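Local coordinates for protein putative esterase Rv1847/MT1895 (PDB 3S4K) that probably hydrolyses acyl-CoA thioesters, possibly 1,4-dihydroxy-2-naphthoyl-CoA, as a dimeric hot-dog-fold thioesterase of the PaaI family, at residues A61-I66 and W118-T123; G82-V87 and V135-L140. All blocks are in the same frame, centred on the assembly; numbering follows the deposited sequence.

How the contacts relate
Contact 1 lies in the core, its centre about 3 Å from the centre of the chain; the centre of contact 2 is about 13 Å from it, toward the surface. Both reach the same antiparallel sheet: 61-66 belongs to helix 56-75, packed on strand 115-123, and 135-140 to the strand beside that one, which pairs in turn with 82-87. Contact 1 is made by apolar side chains, one carrying a sulfur; contact 2 rests on five backbone hydrogen bonds, with apolar and polar side chains on its two faces. The contacts meet chiefly around V135, which packs on I63 and probably receives a backbone bond from W118; W118 also touches L137.

Contact 1: residues A61-I66 and W118-T123; sequences AMIESI and WLVTIT
V120 and I63 form the middle of an interface of apolar side chains between helix 61-66 and strand 118-123. The two side chains slide past each other in opposite directions, and V120 CG1 lies 3.8 Å from I63 CG1. A chi1 of -177° turns CG1 of V120 away from its own amide nitrogen and against the isoleucine, while CG2 reaches the helix backbone, 3.7 Å from I63 O. Valine suits this place: its short side chain lets the strand come close, with 5.6 Å between the CA atoms of I63 and V120, and both its methyls lie against I63. I66 adds a looser touch on the same valine, its CD1 4.3 Å from V120 CG1.

The second group gathers around the outstretched end of I122. M62 and I122 are each modelled in two conformers, so the detail here is that of one copy: I122 CD1 fits between two helix residues, 3.9 Å from I63 CG1 and 3.7 Å from M62 SD. A flexible, polarisable thioether can follow the shape of a branched neighbour. On the helix side turned away from the strand, S65 OG, in one of its two conformers, is hydrogen-bonded to D22 and to H55 of the second subunit.

The axes of the segments 61-66 and 118-123 approach to 8.4 Å and run at 134° to one another. This is the hot-dog fold: a long central helix wrapped by a curved antiparallel sheet.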
# COMPACT_ATOMS: atom_id res chain seq x y z
N ALA A 61 -1.06 -2.93 1.86
CA ALA A 61 -2.47 -3.24 2.01
C ALA A 61 -2.78 -4.02 3.28
O ALA A 61 -3.75 -3.76 3.99
CB ALA A 61 -2.95 -4.02 0.76
N MET A 62 -1.92 -4.98 3.56
CA MET A 62 -1.98 -5.77 4.80
C MET A 62 -1.94 -4.86 6.02
O MET A 62 -2.76 -4.96 6.95
CB MET A 62 -0.79 -6.72 4.91
CG MET A 62 -0.94 -8.08 4.28
SD MET A 62 0.40 -9.15 4.89
CE MET A 62 -0.14 -9.58 6.54
N ILE A 63 -0.96 -3.97 6.01
CA ILE A 63 -0.76 -3.01 7.08
C ILE A 63 -2.00 -2.14 7.22
O ILE A 63 -2.50 -1.93 8.31
CB ILE A 63 0.56 -2.21 6.82
CG1 ILE A 63 1.75 -3.11 7.15
CG2 ILE A 63 0.61 -0.84 7.59
CD1 ILE A 63 3.04 -2.70 6.47
N GLU A 64 -2.55 -1.69 6.10
CA GLU A 64 -3.75 -0.85 6.13
C GLU A 64 -4.95 -1.56 6.76
O GLU A 64 -5.64 -1.00 7.63
CB GLU A 64 -4.07 -0.38 4.70
CG GLU A 64 -5.25 0.59 4.59
CD GLU A 64 -4.94 1.99 5.06
OE1 GLU A 64 -3.76 2.30 5.34
OE2 GLU A 64 -5.90 2.81 5.14
N SER A 65 -5.18 -2.81 6.34
CA SER A 65 -6.29 -3.62 6.84
C SER A 65 -6.19 -3.90 8.33
O SER A 65 -7.15 -3.72 9.08
CB SER A 65 -6.36 -4.96 6.10
OG SER A 65 -6.95 -4.80 4.82
N ILE A 66 -5.04 -4.36 8.76
CA ILE A 66 -4.89 -4.80 10.17
C ILE A 66 -5.05 -3.59 11.09
O ILE A 66 -5.77 -3.64 12.09
CB ILE A 66 -3.56 -5.57 10.40
CG1 ILE A 66 -3.50 -6.80 9.50
CG2 ILE A 66 -3.45 -6.03 11.89
CD1 ILE A 66 -2.16 -7.57 9.48
N TRP A 118 -1.49 3.61 14.48
CA TRP A 118 -1.20 2.19 14.73
C TRP A 118 0.08 1.75 14.00
O TRP A 118 0.32 2.19 12.88
CB TRP A 118 -2.34 1.29 14.27
CG TRP A 118 -3.56 1.41 15.15
CD1 TRP A 118 -4.52 2.35 15.09
CD2 TRP A 118 -3.92 0.55 16.24
NE1 TRP A 118 -5.48 2.14 16.06
CE2 TRP A 118 -5.12 1.04 16.79
CE3 TRP A 118 -3.33 -0.59 16.80
CZ2 TRP A 118 -5.76 0.42 17.87
CZ3 TRP A 118 -3.95 -1.18 17.89
CH2 TRP A 118 -5.16 -0.68 18.41
N LEU A 119 0.88 0.91 14.66
CA LEU A 119 2.07 0.28 14.07
C LEU A 119 1.73 -1.17 13.71
O LEU A 119 1.18 -1.92 14.54
CB LEU A 119 3.22 0.26 15.08
CG LEU A 119 4.40 -0.64 14.73
CD1 LEU A 119 5.09 -0.08 13.51
CD2 LEU A 119 5.38 -0.70 15.91
N VAL A 120 2.08 -1.57 12.49
CA VAL A 120 1.89 -2.95 12.05
C VAL A 120 3.23 -3.48 11.57
O VAL A 120 3.90 -2.84 10.74
CB VAL A 120 0.87 -3.04 10.92
CG1 VAL A 120 0.64 -4.51 10.52
CG2 VAL A 120 -0.44 -2.33 11.31
N THR A 121 3.61 -4.65 12.08
CA THR A 121 4.88 -5.30 11.74
C THR A 121 4.55 -6.63 11.07
O THR A 121 3.81 -7.45 11.63
CB THR A 121 5.78 -5.52 12.98
OG1 THR A 121 5.92 -4.29 13.70
CG2 THR A 121 7.19 -6.09 12.60
N ILE A 122 5.14 -6.85 9.91
CA ILE A 122 4.93 -8.08 9.14
C ILE A 122 6.18 -8.94 9.18
O ILE A 122 7.27 -8.47 8.85
CB ILE A 122 4.62 -7.78 7.67
CG1 ILE A 122 3.55 -6.69 7.56
CG2 ILE A 122 4.16 -9.04 6.98
CD1 ILE A 122 2.77 -6.73 6.26
N THR A 123 6.03 -10.19 9.63
CA THR A 123 7.12 -11.16 9.71
C THR A 123 6.89 -12.38 8.81
O THR A 123 5.75 -12.72 8.45
CB THR A 123 7.34 -11.65 11.17
OG1 THR A 123 6.08 -12.03 11.75
CG2 THR A 123 8.02 -10.55 12.00

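Contact 2: residues G82-V87 and V135-L140; sequences GSVVGV and VRLQNL. With EDO (1,2-ethanediol), chain C.
S83 and L140 form a hydrogen-bonded antiparallel pair, as do V85 and Q138, with the non-hydrogen-bonded pairs V84-N139 and G86-L137 completing the register and V87 N donating to R136 O at 2.8 Å. The axes of the short strands 83-87 and 135-140 approach to 4.4 Å, with 142° between their directions. G82, whose backbone angles call for glycine, brings its CA to 3.2 Å from L140 O.

On the face with V84 and L137, V84 CG2 touches L137 CD2 at 3.8 Å. L137 is buried and continues inward to S68 of helix 56-75 and to W118, which explains a leucine here. N139 lies alongside V84, pointing the same way, but its amide is engaged beyond the pair, OD1 with Q116 and ND2 with the backbone of R113.

These strands belong to the curved antiparallel sheet of the hot-dog fold, and V87 extends the bonding to the backbone of the second subunit. Close by, G86 N donates to O1 of a 1,2-ethanediol at 3.0 Å, probably a crystallisation additive, which S96 of the second subunit also holds.

The other face is more open and mixed. V85 CG1 packs 3.5 Å from Q138 CB and 3.9 Å from L140 CD1, giving the exposed leucine an apolar partner, while S83 OG lies over L140 CB.

At the end of the pair, V87 CG2 rests on the aliphatic part of R136, 3.6 Å from CG; with chi1 at 177° the arginine extends away before bending at chi3, and its NH1 bonds Q115.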
# COMPACT_ATOMS: atom_id res chain seq x y z
N GLY A 82 -18.26 5.12 16.55
CA GLY A 82 -18.22 5.72 15.20
C GLY A 82 -17.51 4.83 14.18
O GLY A 82 -17.54 3.60 14.26
N SER A 83 -16.88 5.47 13.20
CA SER A 83 -16.14 4.74 12.17
C SER A 83 -14.77 5.39 11.98
O SER A 83 -14.45 6.41 12.61
CB SER A 83 -16.91 4.71 10.85
OG SER A 83 -17.18 6.01 10.41
N VAL A 84 -13.96 4.77 11.15
CA VAL A 84 -12.61 5.29 10.89
C VAL A 84 -12.31 5.40 9.41
O VAL A 84 -12.86 4.67 8.58
CB VAL A 84 -11.50 4.43 11.59
CG1 VAL A 84 -11.76 4.33 13.08
CG2 VAL A 84 -11.44 3.00 11.01
N VAL A 85 -11.41 6.32 9.09
CA VAL A 85 -10.96 6.50 7.72
C VAL A 85 -9.47 6.71 7.73
O VAL A 85 -8.96 7.50 8.51
CB VAL A 85 -11.69 7.71 7.07
CG1 VAL A 85 -11.46 9.00 7.85
CG2 VAL A 85 -11.22 7.89 5.61
N GLY A 86 -8.76 5.96 6.89
CA GLY A 86 -7.33 6.17 6.80
C GLY A 86 -6.99 7.54 6.23
O GLY A 86 -7.66 8.03 5.30
N VAL A 87 -5.94 8.16 6.77
CA VAL A 87 -5.39 9.36 6.12
C VAL A 87 -3.93 9.23 5.72
O VAL A 87 -3.52 9.91 4.80
CB VAL A 87 -5.64 10.67 6.89
CG1 VAL A 87 -7.15 10.90 7.08
CG2 VAL A 87 -4.89 10.65 8.25
N VAL A 135 -0.04 3.54 10.33
CA VAL A 135 -1.25 4.04 9.72
C VAL A 135 -1.91 5.06 10.63
O VAL A 135 -2.17 4.78 11.80
CB VAL A 135 -2.21 2.87 9.43
CG1 VAL A 135 -3.49 3.37 8.74
CG2 VAL A 135 -1.51 1.80 8.61
N ARG A 136 -2.20 6.24 10.06
CA ARG A 136 -2.89 7.32 10.76
C ARG A 136 -4.33 7.32 10.27
O ARG A 136 -4.58 7.31 9.06
CB ARG A 136 -2.21 8.64 10.48
CG ARG A 136 -2.91 9.86 11.13
CD ARG A 136 -2.14 11.12 10.87
NE ARG A 136 -0.94 11.18 11.69
CZ ARG A 136 -0.89 11.52 12.97
NH1 ARG A 136 -2.00 11.83 13.65
NH2 ARG A 136 0.28 11.50 13.61
N LEU A 137 -5.27 7.32 11.22
CA LEU A 137 -6.69 7.29 10.92
C LEU A 137 -7.41 8.45 11.59
O LEU A 137 -7.03 8.88 12.66
CB LEU A 137 -7.31 5.96 11.39
CG LEU A 137 -6.74 4.71 10.72
CD1 LEU A 137 -5.73 4.05 11.67
CD2 LEU A 137 -7.85 3.74 10.20
N GLN A 138 -8.47 8.91 10.94
CA GLN A 138 -9.44 9.80 11.54
C GLN A 138 -10.59 9.02 12.13
O GLN A 138 -11.13 8.11 11.48
CB GLN A 138 -10.01 10.74 10.46
CG GLN A 138 -9.40 12.06 10.42
CD GLN A 138 -10.07 13.02 9.44
OE1 GLN A 138 -11.27 12.90 9.09
NE2 GLN A 138 -9.31 13.97 9.00
N ASN A 139 -11.00 9.37 13.34
CA ASN A 139 -12.24 8.87 13.91
C ASN A 139 -13.40 9.73 13.40
O ASN A 139 -13.31 10.94 13.45
CB ASN A 139 -12.19 8.94 15.43
CG ASN A 139 -11.10 8.05 16.02
OD1 ASN A 139 -10.81 6.97 15.50
ND2 ASN A 139 -10.50 8.52 17.12
N LEU A 140 -14.47 9.09 12.95
CA LEU A 140 -15.64 9.78 12.42
C LEU A 140 -16.80 9.50 13.34
O LEU A 140 -16.99 8.36 13.76
CB LEU A 140 -15.98 9.23 11.04
CG LEU A 140 -14.90 9.38 9.98
CD1 LEU A 140 -15.28 8.57 8.72
CD2 LEU A 140 -14.66 10.86 9.66
C1 EDO C . -8.77 5.31 3.50
O1 EDO C . -9.46 4.44 4.43
C2 EDO C . -9.45 5.31 2.13
O2 EDO C . -10.65 6.09 2.11